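Local coordinates for cycloalternan-forming enzyme (Listeria monocytogenes serovar 1/2a, PDB 5F7U), which is a multidomain glycoside hydrolase family 31 protein with a TIM-barrel core, flanking beta domains and bound glycans and magnesium ions, at residues S246-Y251 and S293-G298; Y297-N302 and D317-V322; E54-G59 and E91-T96; V36-T41 and A81-F86. The protein carries 1 engineered substitution. All blocks are in the same frame, centred on the assembly; numbering follows the deposited sequence.

Contact 1: residues S246-Y251 and S293-G298; sequences SDEAFY and SANKYG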
loop_
_atom_site.group_PDB
_atom_site.type_symbol
_atom_site.label_atom_id
_atom_site.label_comp_id
_atom_site.label_asym_id
_atom_site.label_seq_id
_atom_site.Cartn_x
_atom_site.Cartn_y
_atom_site.Cartn_z
ATOM N N SER A 246 22.729 -12.392 6.191
ATOM C CA SER A 246 22.992 -11.446 5.101
ATOM C C SER A 246 21.833 -11.314 4.114
ATOM O O SER A 246 21.589 -10.224 3.586
ATOM C CB SER A 246 24.277 -11.821 4.345
ATOM O OG SER A 246 25.406 -11.715 5.191
ATOM N N ASP A 247 21.116 -12.415 3.885
ATOM C CA ASP A 247 20.051 -12.422 2.880
ATOM C C ASP A 247 18.696 -11.946 3.360
ATOM O O ASP A 247 17.759 -11.907 2.578
ATOM C CB ASP A 247 19.928 -13.786 2.201
ATOM C CG ASP A 247 19.592 -14.913 3.160
ATOM O OD1 ASP A 247 19.578 -14.738 4.393
ATOM O OD2 ASP A 247 19.389 -16.027 2.653
ATOM N N GLU A 248 18.574 -11.585 4.634
ATOM C CA GLU A 248 17.251 -11.251 5.157
ATOM C C GLU A 248 16.744 -9.921 4.596
ATOM O O GLU A 248 17.476 -8.940 4.592
ATOM C CB GLU A 248 17.243 -11.246 6.692
ATOM C CG GLU A 248 15.817 -11.219 7.246
ATOM C CD GLU A 248 15.749 -11.344 8.755
ATOM O OE1 GLU A 248 16.793 -11.229 9.433
ATOM O OE2 GLU A 248 14.625 -11.530 9.268
ATOM N N ALA A 249 15.515 -9.929 4.068
ATOM C CA ALA A 249 14.875 -8.720 3.532
ATOM C C ALA A 249 13.804 -8.222 4.501
ATOM O O ALA A 249 13.144 -9.035 5.183
ATOM C CB ALA A 249 14.266 -9.000 2.178
ATOM N N PHE A 250 13.634 -6.895 4.566
ATOM C CA PHE A 250 12.718 -6.271 5.516
ATOM C C PHE A 250 11.776 -5.318 4.811
ATOM O O PHE A 250 12.224 -4.330 4.199
ATOM C CB PHE A 250 13.496 -5.492 6.574
ATOM C CG PHE A 250 14.462 -6.339 7.352
ATOM C CD1 PHE A 250 13.999 -7.203 8.358
ATOM C CD2 PHE A 250 15.846 -6.254 7.108
ATOM C CE1 PHE A 250 14.900 -7.972 9.105
ATOM C CE2 PHE A 250 16.754 -7.028 7.846
ATOM C CZ PHE A 250 16.278 -7.882 8.846
ATOM N N TYR A 251 10.487 -5.610 4.926
ATOM C CA TYR A 251 9.466 -4.915 4.152
ATOM C C TYR A 251 8.507 -4.158 5.035
ATOM O O TYR A 251 8.320 -4.514 6.188
ATOM C CB TYR A 251 8.656 -5.938 3.357
ATOM C CG TYR A 251 9.487 -6.870 2.504
ATOM C CD1 TYR A 251 10.155 -6.412 1.368
ATOM C CD2 TYR A 251 9.562 -8.235 2.815
ATOM C CE1 TYR A 251 10.888 -7.298 0.564
ATOM C CE2 TYR A 251 10.285 -9.120 2.021
ATOM C CZ TYR A 251 10.941 -8.646 0.897
ATOM O OH TYR A 251 11.673 -9.522 0.120
ATOM N N SER A 293 9.423 -9.663 7.593
ATOM C CA SER A 293 10.644 -10.245 7.038
ATOM C C SER A 293 10.304 -11.425 6.159
ATOM O O SER A 293 9.408 -12.210 6.480
ATOM C CB SER A 293 11.592 -10.666 8.158
ATOM O OG SER A 293 12.572 -11.565 7.656
ATOM N N ALA A 294 11.051 -11.574 5.058
ATOM C CA ALA A 294 10.911 -12.749 4.224
ATOM C C ALA A 294 11.378 -14.042 4.927
ATOM O O ALA A 294 11.162 -15.135 4.409
ATOM C CB ALA A 294 11.613 -12.535 2.895
ATOM N N ASN A 295 11.975 -13.918 6.116
ATOM C CA ASN A 295 12.218 -15.071 6.997
ATOM C C ASN A 295 10.998 -15.522 7.799
ATOM O O ASN A 295 11.115 -16.312 8.736
ATOM C CB ASN A 295 13.450 -14.845 7.887
ATOM C CG ASN A 295 14.735 -14.956 7.091
ATOM O OD1 ASN A 295 14.687 -15.144 5.870
ATOM N ND2 ASN A 295 15.871 -14.812 7.746
ATOM N N LYS A 296 9.831 -14.994 7.413
ATOM C CA LYS A 296 8.514 -15.526 7.840
ATOM C C LYS A 296 8.092 -15.084 9.250
ATOM O O LYS A 296 7.518 -15.870 10.026
ATOM C CB LYS A 296 8.445 -17.053 7.704
ATOM C CG LYS A 296 8.733 -17.552 6.298
ATOM C CD LYS A 296 8.434 -19.031 6.188
ATOM C CE LYS A 296 8.754 -19.484 4.771
ATOM N NZ LYS A 296 8.492 -20.934 4.588
ATOM N N TYR A 297 8.357 -13.820 9.567
ATOM C CA TYR A 297 7.801 -13.223 10.773
ATOM C C TYR A 297 7.597 -11.733 10.516
ATOM O O TYR A 297 8.211 -11.151 9.616
ATOM C CB TYR A 297 8.702 -13.470 12.011
ATOM C CG TYR A 297 10.002 -12.696 11.916
ATOM C CD1 TYR A 297 11.090 -13.230 11.221
ATOM C CD2 TYR A 297 10.119 -11.426 12.469
ATOM C CE1 TYR A 297 12.271 -12.515 11.079
ATOM C CE2 TYR A 297 11.300 -10.684 12.331
ATOM C CZ TYR A 297 12.370 -11.255 11.645
ATOM O OH TYR A 297 13.517 -10.542 11.487
ATOM N N GLY A 298 6.725 -11.137 11.325
ATOM C CA GLY A 298 6.596 -9.693 11.416
ATOM C C GLY A 298 6.992 -9.231 12.804
ATOM O O GLY A 298 6.978 -10.019 13.759
HETATM O O HOH W 1 17.870 -16.427 6.073
HETATM O O HOH W 2 14.343 -12.609 4.251
#

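Contact 2: residues Y297-N302 and D317-V322; sequences YGMYVN and DKYSFV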
loop_
_atom_site.group_PDB
_atom_site.type_symbol
_atom_site.label_atom_id
_atom_site.label_comp_id
_atom_site.label_asym_id
_atom_site.label_seq_id
_atom_site.Cartn_x
_atom_site.Cartn_y
_atom_site.Cartn_z
ATOM N N TYR A 297 8.357 -13.820 9.567
ATOM C CA TYR A 297 7.801 -13.223 10.773
ATOM C C TYR A 297 7.597 -11.733 10.516
ATOM O O TYR A 297 8.211 -11.151 9.616
ATOM C CB TYR A 297 8.702 -13.470 12.011
ATOM C CG TYR A 297 10.002 -12.696 11.916
ATOM C CD1 TYR A 297 11.090 -13.230 11.221
ATOM C CD2 TYR A 297 10.119 -11.426 12.469
ATOM C CE1 TYR A 297 12.271 -12.515 11.079
ATOM C CE2 TYR A 297 11.300 -10.684 12.331
ATOM C CZ TYR A 297 12.370 -11.255 11.645
ATOM O OH TYR A 297 13.517 -10.542 11.487
ATOM N N GLY A 298 6.725 -11.137 11.325
ATOM C CA GLY A 298 6.596 -9.693 11.416
ATOM C C GLY A 298 6.992 -9.231 12.804
ATOM O O GLY A 298 6.978 -10.019 13.759
ATOM N N MET A 299 7.356 -7.951 12.914
ATOM C CA MET A 299 7.636 -7.365 14.238
ATOM C C MET A 299 6.894 -6.053 14.302
ATOM O O MET A 299 7.030 -5.241 13.409
ATOM C CB MET A 299 9.135 -7.107 14.436
ATOM C CG MET A 299 9.484 -6.523 15.816
ATOM S SD MET A 299 11.270 -6.458 16.144
ATOM C CE MET A 299 11.649 -8.203 16.315
ATOM N N TYR A 300 6.136 -5.866 15.377
ATOM C CA TYR A 300 5.357 -4.651 15.584
ATOM C C TYR A 300 5.722 -4.069 16.932
ATOM O O TYR A 300 5.550 -4.727 17.952
ATOM C CB TYR A 300 3.848 -4.951 15.498
ATOM C CG TYR A 300 2.971 -3.771 15.906
ATOM C CD1 TYR A 300 3.173 -2.502 15.346
ATOM C CD2 TYR A 300 1.959 -3.928 16.870
ATOM C CE1 TYR A 300 2.382 -1.420 15.720
ATOM C CE2 TYR A 300 1.154 -2.848 17.243
ATOM C CZ TYR A 300 1.386 -1.606 16.666
ATOM O OH TYR A 300 0.607 -0.528 17.020
ATOM N N VAL A 301 6.231 -2.833 16.939
ATOM C CA VAL A 301 6.539 -2.154 18.214
ATOM C C VAL A 301 5.319 -1.293 18.501
ATOM O O VAL A 301 5.040 -0.341 17.761
ATOM C CB VAL A 301 7.849 -1.332 18.156
ATOM C CG1 VAL A 301 8.100 -0.551 19.459
ATOM C CG2 VAL A 301 9.034 -2.250 17.888
ATOM N N ASN A 302 4.604 -1.655 19.565
ATOM C CA ASN A 302 3.323 -1.055 19.903
ATOM C C ASN A 302 3.507 0.227 20.696
ATOM O O ASN A 302 3.494 0.212 21.933
ATOM C CB ASN A 302 2.450 -2.059 20.678
ATOM C CG ASN A 302 1.071 -1.493 21.015
ATOM O OD1 ASN A 302 0.587 -0.579 20.352
ATOM N ND2 ASN A 302 0.450 -2.024 22.066
ATOM N N ASP A 317 25.229 -7.822 10.605
ATOM C CA ASP A 317 24.397 -8.941 11.042
ATOM C C ASP A 317 23.474 -8.569 12.204
ATOM O O ASP A 317 22.983 -9.447 12.902
ATOM C CB ASP A 317 25.274 -10.167 11.395
ATOM C CG ASP A 317 26.122 -9.968 12.642
ATOM O OD1 ASP A 317 26.324 -8.821 13.095
ATOM O OD2 ASP A 317 26.630 -10.981 13.173
ATOM N N LYS A 318 23.220 -7.275 12.386
ATOM C CA LYS A 318 22.391 -6.815 13.503
ATOM C C LYS A 318 21.263 -5.919 13.016
ATOM O O LYS A 318 21.498 -5.004 12.229
ATOM C CB LYS A 318 23.248 -6.022 14.497
ATOM C CG LYS A 318 22.515 -5.582 15.771
ATOM C CD LYS A 318 23.371 -4.688 16.662
ATOM C CE LYS A 318 24.550 -5.442 17.238
ATOM N NZ LYS A 318 25.168 -4.697 18.377
ATOM N N TYR A 319 20.045 -6.175 13.480
ATOM C CA TYR A 319 19.011 -5.125 13.403
ATOM C C TYR A 319 18.499 -4.729 14.774
ATOM O O TYR A 319 18.498 -5.533 15.704
ATOM C CB TYR A 319 17.867 -5.432 12.419
ATOM C CG TYR A 319 16.837 -6.434 12.891
ATOM C CD1 TYR A 319 15.716 -6.027 13.644
ATOM C CD2 TYR A 319 16.966 -7.785 12.567
ATOM C CE1 TYR A 319 14.750 -6.959 14.055
ATOM C CE2 TYR A 319 16.004 -8.729 12.960
ATOM C CZ TYR A 319 14.893 -8.306 13.698
ATOM O OH TYR A 319 13.966 -9.244 14.102
ATOM N N SER A 320 18.058 -3.475 14.890
ATOM C CA SER A 320 17.729 -2.926 16.202
ATOM C C SER A 320 16.542 -2.010 16.081
ATOM O O SER A 320 16.323 -1.436 15.012
ATOM C CB SER A 320 18.901 -2.120 16.758
ATOM O OG SER A 320 20.119 -2.863 16.714
ATOM N N PHE A 321 15.781 -1.879 17.164
ATOM C CA PHE A 321 14.887 -0.736 17.267
ATOM C C PHE A 321 15.266 0.097 18.467
ATOM O O PHE A 321 15.718 -0.421 19.475
ATOM C CB PHE A 321 13.395 -1.106 17.240
ATOM C CG PHE A 321 12.927 -1.953 18.400
ATOM C CD1 PHE A 321 12.708 -1.392 19.662
ATOM C CD2 PHE A 321 12.650 -3.314 18.210
ATOM C CE1 PHE A 321 12.257 -2.174 20.720
ATOM C CE2 PHE A 321 12.181 -4.106 19.260
ATOM C CZ PHE A 321 12.002 -3.533 20.522
ATOM N N VAL A 322 15.102 1.404 18.321
ATOM C CA VAL A 322 15.324 2.328 19.431
ATOM C C VAL A 322 14.041 3.128 19.508
ATOM O O VAL A 322 13.671 3.812 18.545
ATOM C CB VAL A 322 16.541 3.252 19.203
ATOM C CG1 VAL A 322 16.731 4.175 20.410
ATOM C CG2 VAL A 322 17.799 2.427 19.005
#

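Contact 3: residues E54-G59 and E91-T96; sequences EWTKNG and EITYTT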
loop_
_atom_site.group_PDB
_atom_site.type_symbol
_atom_site.label_atom_id
_atom_site.label_comp_id
_atom_site.label_asym_id
_atom_site.label_seq_id
_atom_site.Cartn_x
_atom_site.Cartn_y
_atom_site.Cartn_z
ATOM N N GLU A 54 22.388 30.688 34.945
ATOM C CA GLU A 54 22.303 30.403 36.363
ATOM C C GLU A 54 21.731 29.007 36.532
ATOM O O GLU A 54 20.747 28.650 35.892
ATOM C CB GLU A 54 21.437 31.447 37.043
ATOM C CG GLU A 54 22.071 32.820 36.978
ATOM C CD GLU A 54 21.249 33.911 37.636
ATOM O OE1 GLU A 54 20.211 33.603 38.267
ATOM O OE2 GLU A 54 21.663 35.086 37.530
ATOM N N TRP A 55 22.358 28.195 37.378
ATOM C CA TRP A 55 22.034 26.764 37.346
ATOM C C TRP A 55 22.421 26.010 38.595
ATOM O O TRP A 55 23.239 26.488 39.390
ATOM C CB TRP A 55 22.649 26.103 36.095
ATOM C CG TRP A 55 24.155 26.052 36.026
ATOM C CD1 TRP A 55 25.029 27.112 36.020
ATOM C CD2 TRP A 55 24.951 24.879 35.910
ATOM N NE1 TRP A 55 26.321 26.663 35.932
ATOM C CE2 TRP A 55 26.308 25.298 35.839
ATOM C CE3 TRP A 55 24.655 23.509 35.838
ATOM C CZ2 TRP A 55 27.374 24.392 35.730
ATOM C CZ3 TRP A 55 25.715 22.600 35.731
ATOM C CH2 TRP A 55 27.059 23.050 35.669
ATOM N N THR A 56 21.786 24.854 38.764
ATOM C CA THR A 56 22.071 23.940 39.871
ATOM C C THR A 56 22.367 22.559 39.311
ATOM O O THR A 56 21.870 22.188 38.237
ATOM C CB THR A 56 20.902 23.836 40.880
ATOM O OG1 THR A 56 19.725 23.386 40.202
ATOM C CG2 THR A 56 20.614 25.175 41.554
ATOM N N LYS A 57 23.188 21.809 40.035
ATOM C CA LYS A 57 23.450 20.414 39.713
ATOM C C LYS A 57 23.144 19.638 40.968
ATOM O O LYS A 57 23.761 19.889 42.007
ATOM C CB LYS A 57 24.909 20.207 39.301
ATOM C CG LYS A 57 25.293 18.735 39.164
ATOM C CD LYS A 57 26.594 18.545 38.411
ATOM C CE LYS A 57 27.820 18.848 39.237
ATOM N NZ LYS A 57 28.964 18.168 38.571
ATOM N N ASN A 58 22.193 18.708 40.868
ATOM C CA ASN A 58 21.732 17.914 42.015
ATOM C C ASN A 58 21.324 18.799 43.201
ATOM O O ASN A 58 21.599 18.490 44.363
ATOM C CB ASN A 58 22.782 16.861 42.398
ATOM C CG ASN A 58 23.144 15.970 41.225
ATOM O OD1 ASN A 58 22.264 15.529 40.486
ATOM N ND2 ASN A 58 24.434 15.718 41.037
ATOM N N GLY A 59 20.659 19.905 42.864
ATOM C CA GLY A 59 20.175 20.883 43.821
ATOM C C GLY A 59 21.200 21.893 44.321
ATOM O O GLY A 59 20.837 22.773 45.084
ATOM N N GLU A 91 21.003 15.750 37.908
ATOM C CA GLU A 91 19.786 16.486 37.633
ATOM C C GLU A 91 20.196 17.940 37.489
ATOM O O GLU A 91 20.666 18.560 38.449
ATOM C CB GLU A 91 18.777 16.296 38.770
ATOM C CG GLU A 91 17.514 17.133 38.607
ATOM C CD GLU A 91 16.533 17.004 39.762
ATOM O OE1 GLU A 91 15.768 17.966 39.982
ATOM O OE2 GLU A 91 16.505 15.968 40.458
ATOM N N ILE A 92 20.061 18.471 36.277
ATOM C CA ILE A 92 20.513 19.834 36.003
ATOM C C ILE A 92 19.306 20.735 35.806
ATOM O O ILE A 92 18.412 20.398 35.028
ATOM C CB ILE A 92 21.437 19.868 34.758
ATOM C CG1 ILE A 92 22.585 18.820 34.854
ATOM C CG2 ILE A 92 21.910 21.284 34.446
ATOM C CD1 ILE A 92 23.351 18.732 36.153
ATOM N N THR A 93 19.283 21.874 36.505
ATOM C CA THR A 93 18.239 22.888 36.302
ATOM C C THR A 93 18.891 24.238 36.009
ATOM O O THR A 93 19.787 24.652 36.743
ATOM C CB THR A 93 17.297 22.969 37.516
ATOM O OG1 THR A 93 16.637 21.700 37.682
ATOM C CG2 THR A 93 16.241 24.072 37.342
ATOM N N TYR A 94 18.443 24.916 34.952
ATOM C CA TYR A 94 19.091 26.175 34.543
ATOM C C TYR A 94 18.100 27.209 34.039
ATOM O O TYR A 94 17.008 26.872 33.581
ATOM C CB TYR A 94 20.189 25.918 33.482
ATOM C CG TYR A 94 19.670 25.436 32.132
ATOM C CD1 TYR A 94 19.333 26.355 31.123
ATOM C CD2 TYR A 94 19.513 24.068 31.863
ATOM C CE1 TYR A 94 18.838 25.921 29.887
ATOM C CE2 TYR A 94 19.015 23.631 30.630
ATOM C CZ TYR A 94 18.683 24.564 29.653
ATOM O OH TYR A 94 18.209 24.133 28.417
ATOM N N THR A 95 18.525 28.470 34.100
ATOM C CA THR A 95 17.786 29.610 33.585
ATOM C C THR A 95 18.794 30.396 32.754
ATOM O O THR A 95 19.915 30.654 33.200
ATOM C CB THR A 95 17.233 30.464 34.750
ATOM O OG1 THR A 95 16.333 29.672 35.534
ATOM C CG2 THR A 95 16.489 31.720 34.261
ATOM N N THR A 96 18.415 30.739 31.530
ATOM C CA THR A 96 19.290 31.535 30.662
ATOM C C THR A 96 18.909 32.994 30.824
ATOM O O THR A 96 17.729 33.304 30.982
ATOM C CB THR A 96 19.215 31.071 29.190
ATOM O OG1 THR A 96 17.853 31.109 28.754
ATOM C CG2 THR A 96 19.748 29.647 29.083
HETATM O O HOH W 3 19.619 20.600 40.185
#

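Contact 4: residues V36-T41 and A81-F86; sequences VILNIT and ADLGKF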
loop_
_atom_site.group_PDB
_atom_site.type_symbol
_atom_site.label_atom_id
_atom_site.label_comp_id
_atom_site.label_asym_id
_atom_site.label_seq_id
_atom_site.Cartn_x
_atom_site.Cartn_y
_atom_site.Cartn_z
ATOM N N VAL A 36 27.212 19.490 26.961
ATOM C CA VAL A 36 25.890 20.119 26.822
ATOM C C VAL A 36 26.077 21.589 26.466
ATOM O O VAL A 36 26.687 22.355 27.223
ATOM C CB VAL A 36 25.042 19.973 28.099
ATOM C CG1 VAL A 36 23.661 20.628 27.929
ATOM C CG2 VAL A 36 24.897 18.496 28.481
ATOM N N ILE A 37 25.572 21.957 25.291
ATOM C CA ILE A 37 25.609 23.342 24.809
ATOM C C ILE A 37 24.217 23.947 24.795
ATOM O O ILE A 37 23.250 23.306 24.343
ATOM C CB ILE A 37 26.204 23.429 23.373
ATOM C CG1 ILE A 37 27.632 22.845 23.329
ATOM C CG2 ILE A 37 26.169 24.868 22.821
ATOM C CD1 ILE A 37 28.663 23.605 24.141
ATOM N N LEU A 38 24.128 25.192 25.256
ATOM C CA LEU A 38 22.887 25.964 25.194
ATOM C C LEU A 38 23.010 27.100 24.197
ATOM O O LEU A 38 23.890 27.961 24.317
ATOM C CB LEU A 38 22.509 26.512 26.570
ATOM C CG LEU A 38 22.573 25.578 27.766
ATOM C CD1 LEU A 38 22.273 26.397 29.024
ATOM C CD2 LEU A 38 21.585 24.423 27.637
ATOM N N ASN A 39 22.124 27.087 23.211
ATOM C CA ASN A 39 22.056 28.165 22.225
ATOM C C ASN A 39 21.008 29.183 22.644
ATOM O O ASN A 39 19.853 28.830 22.851
ATOM C CB ASN A 39 21.770 27.590 20.842
ATOM C CG ASN A 39 22.878 26.669 20.388
ATOM O OD1 ASN A 39 23.962 27.136 20.060
ATOM N ND2 ASN A 39 22.638 25.351 20.434
ATOM N N ILE A 40 21.436 30.436 22.769
ATOM C CA ILE A 40 20.602 31.516 23.327
ATOM C C ILE A 40 20.606 32.709 22.379
ATOM O O ILE A 40 21.646 33.022 21.806
ATOM C CB ILE A 40 21.185 31.947 24.703
ATOM C CG1 ILE A 40 21.269 30.729 25.644
ATOM C CG2 ILE A 40 20.381 33.093 25.329
ATOM C CD1 ILE A 40 22.289 30.910 26.776
ATOM N N THR A 41 19.459 33.388 22.217
ATOM C CA THR A 41 19.436 34.612 21.400
ATOM C C THR A 41 19.060 35.821 22.230
ATOM O O THR A 41 18.320 35.697 23.212
ATOM C CB THR A 41 18.538 34.488 20.135
ATOM O OG1 THR A 41 18.827 35.537 19.196
ATOM C CG2 THR A 41 17.050 34.491 20.459
ATOM N N ALA A 81 26.417 28.762 25.383
ATOM C CA ALA A 81 26.842 28.520 26.765
ATOM C C ALA A 81 27.173 27.045 26.913
ATOM O O ALA A 81 26.347 26.189 26.567
ATOM C CB ALA A 81 25.743 28.919 27.732
ATOM N N ASP A 82 28.377 26.757 27.417
ATOM C CA ASP A 82 28.857 25.374 27.545
ATOM C C ASP A 82 28.760 24.930 28.998
ATOM O O ASP A 82 29.465 25.452 29.851
ATOM C CB ASP A 82 30.309 25.267 27.041
ATOM C CG ASP A 82 30.823 23.833 26.992
ATOM O OD1 ASP A 82 30.069 22.884 27.299
ATOM O OD2 ASP A 82 32.004 23.654 26.626
ATOM N N LEU A 83 27.868 23.974 29.281
ATOM C CA LEU A 83 27.676 23.477 30.639
ATOM C C LEU A 83 28.650 22.360 31.018
ATOM O O LEU A 83 28.737 21.969 32.191
ATOM C CB LEU A 83 26.231 22.986 30.840
ATOM C CG LEU A 83 25.096 24.010 30.753
ATOM C CD1 LEU A 83 23.766 23.299 30.972
ATOM C CD2 LEU A 83 25.260 25.134 31.768
ATOM N N GLY A 84 29.384 21.858 30.030
ATOM C CA GLY A 84 30.251 20.707 30.221
ATOM C C GLY A 84 29.494 19.391 30.150
ATOM O O GLY A 84 28.343 19.335 29.670
ATOM N N LYS A 85 30.148 18.333 30.625
ATOM C CA LYS A 85 29.606 16.964 30.602
ATOM C C LYS A 85 29.123 16.563 31.979
ATOM O O LYS A 85 29.568 17.126 32.984
ATOM C CB LYS A 85 30.691 15.952 30.232
ATOM C CG LYS A 85 31.310 16.094 28.866
ATOM C CD LYS A 85 32.610 15.302 28.868
ATOM C CE LYS A 85 33.225 15.256 27.480
ATOM N NZ LYS A 85 34.626 14.752 27.557
ATOM N N PHE A 86 28.261 15.550 32.028
ATOM C CA PHE A 86 27.652 15.114 33.274
ATOM C C PHE A 86 27.675 13.604 33.453
ATOM O O PHE A 86 27.981 12.859 32.512
ATOM C CB PHE A 86 26.220 15.662 33.361
ATOM C CG PHE A 86 26.172 17.147 33.354
ATOM C CD1 PHE A 86 26.466 17.868 34.511
ATOM C CD2 PHE A 86 25.873 17.845 32.171
ATOM C CE1 PHE A 86 26.465 19.266 34.498
ATOM C CE2 PHE A 86 25.864 19.236 32.154
ATOM C CZ PHE A 86 26.155 19.944 33.321
#

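Contact 1: residues S246-Y251 and S293-G298
E248 reaches S293, N295 and Y297 chiefly through CG and the carboxylate. Its CB lies 4.0 Å from N295 ND2. Next comes CG, anti to the backbone N (chi1 -167°), which sends the extended chain over the far segment and lies 3.3 Å from S293 OG. The carboxylate then stacks on the N295 amide, their planes 15° apart and E248 CD 3.6 Å from N295 ND2. At the tip, OE2 accepts two hydrogen bonds: S293 OG at 2.6 Å, on the anti lone pair, and Y297 OH at 2.7 Å, on the syn side but 28° out of the carboxylate plane. OE1 turns to T244 just outside.

S293 OG works twice, since it also accepts from N295 N in an ST turn. Behind this polar cluster F250 and S293 form an antiparallel non-hydrogen-bonded pair, A294 N donates to A249 O at 3.3 Å, and the A294 methyl meets the edge of the Y251 ring. Two waters bridge N295 to D247 and to A249 N.

The contact joins strand 250-254 to the turn between strands 287-293 and 297-301 of the mutarotase-like domain. With two hydroxyl donors on one buried oxygen, E248 is probably held as a carboxylate.

Contact 2: residues Y297-N302 and D317-V322
V301 and F321 make the tight end of this contact, a CH-pi interaction in which V301 CG2 stands 3.8 Å from the F321 ring centroid and 11° off the ring normal. The methyl therefore sits over the middle of one face. The same ring receives M299 at its edge, where M299 SD is 4.0 Å from F321 CD2. M299 is extended through its first two torsions and bends at chi3 (-70°), which swings its methyl toward the Y319 hydroxyl: M299 CE comes within 3.4 Å of Y319 OH, near the plane of the ring. One sulfur thus makes Met-aromatic contacts at the edges of two rings, with SD 5.1 Å from the F321 centroid and 5.5 Å from that of Y319.

At the Y297 end the hydroxyl ends meet, with no ring stacked on a ring. Y297 and Y319 approach from opposite directions, Y297 OH 3.0 Å from Y319 OH, and each hydroxyl has a partner beyond the pair: E248 for Y297 and T216 for Y319. The looseness lies in the backbones, whose strand axes pass 10.2 Å apart at 20° with no bond between them, so side chains alone bridge the gap. The five touching residues are buried, while K318, V322 and N302, which take no part, are partly exposed.

This is the layered packing of a beta-sandwich core, as in mutarotase-like domains. Strand 297-301 pairs with strands 287-293 and 333-338, while strand 318-327 pairs with 235-243 and 307-311. F291 packs on Y297 and M299, F242 stacks on Y319, and Y335 meets the F321 ring edge-to-face.

Contact 3: residues E54-G59 and E91-T96
E54-K57 and T95-I92 run as an antiparallel pair, the axes 4.7 Å apart at 176°, with hydrogen-bonded pairs E54-T95 and T56-T93 alternating with non-hydrogen-bonded pairs W55-Y94 and K57-I92. Both hydrogen-bonded pairs are closed by two N-H...O bonds, the shortest from T56 N to T93 O at 2.8 Å. Beyond K57 the pairing continues in altered form: N58 N donates to E91 O at 2.9 Å, and E91 N returns a bond to N58 OD1, also 2.9 Å. The side-chain amide oxygen thus stands in for a backbone carbonyl. N58 CG lies anti to N58's own carbonyl carbon (chi1 -56°), which carries OD1 to E91 N, and the donor lies 33° out of the amide plane.

On the face carrying W55, K57, I92 and Y94, the side chains meet carbon to carbon. I92 lies alongside both neighbours: CG2 is 3.8 Å from W55 CE3, while CD1 is 3.6 Å from K57 CG. W55 CB and Y94 CB touch at 3.6 Å before their rings diverge, W55 NE1 toward E63 O and Y94 OH toward H9. The other face holds E54, T56, T93 and T95. T56 and T93 run side by side there, and a water links T56 OG1, G59 N and E91 O at the turn.

The pair belongs to the beta domain at the N-terminal end of the chain. Strand 49-57 is flanked on its other side by strand 60-73, and 91-100 by 106-129. F86 packs against K57 and I92, and L38 of strand 36-43 packs against Y94.

Contact 4: residues V36-T41 and A81-F86
V36 sets one methyl toward each of two partners: chi1 near 180° puts CG1 anti to the backbone N, 4.1 Å from L83 CD1, and CG2 anti to the carbonyl carbon, where it meets the edge of the F86 ring in its plane, 3.9 Å from F86 CE2. L38 turns its CG away from its carbonyl carbon (chi1 -46°), bringing CD1 to 4.0 Å from L83 CD1. A81 CB touches L38 CB and I40 CD1. These groups share one apolar side of the pair.

I37 and D82 lie on the other face as a non-hydrogen-bonded pair, with I37 CD1 against the carboxylate at 3.5 Å from D82 OD1. That oxygen also accepts from G84 N at 3.0 Å, from above the carboxylate plane, in an Asx turn.

L38 and A81 exchange two straight backbone bonds, L38 N to A81 O measuring 2.8 Å at 171°. Farther along, L83 N donates to V36 O, and V36 N reaches G84 O from above the carbonyl plane.

Strands 36-43 and 76-84 thus form part of one wall of the N-terminal beta domain. Strand 76-84 pairs on its other side with strand 60-73, whose V65 touches A81 and L83. Against the apolar side pack V51 and V53 of strand 49-57, and Y94 and T96 of 91-100.

Overall arrangement
The four contacts form two clusters. Contacts 1 and 2 have centres 11 Å apart, share Y297 and G298, and meet where F250 CZ lies 3.8 Å from Y319 CD2, so the two contacts pack directly on each other. Contacts 3 and 4 have centres 12 Å apart and alternate along the chain; they touch through side chains, with W55 CZ3 3.6 Å from F86 CZ and Y94 OH 3.5 Å from L38 CD2. The clusters do not touch: the nearest atoms of contact 2 and contact 4 are about 18 Å apart. The I40 side chain in contact 4 is about 10 Å from a bound alpha-D-glucopyranose, and that of Y297 about 13 Å from a magnesium ion.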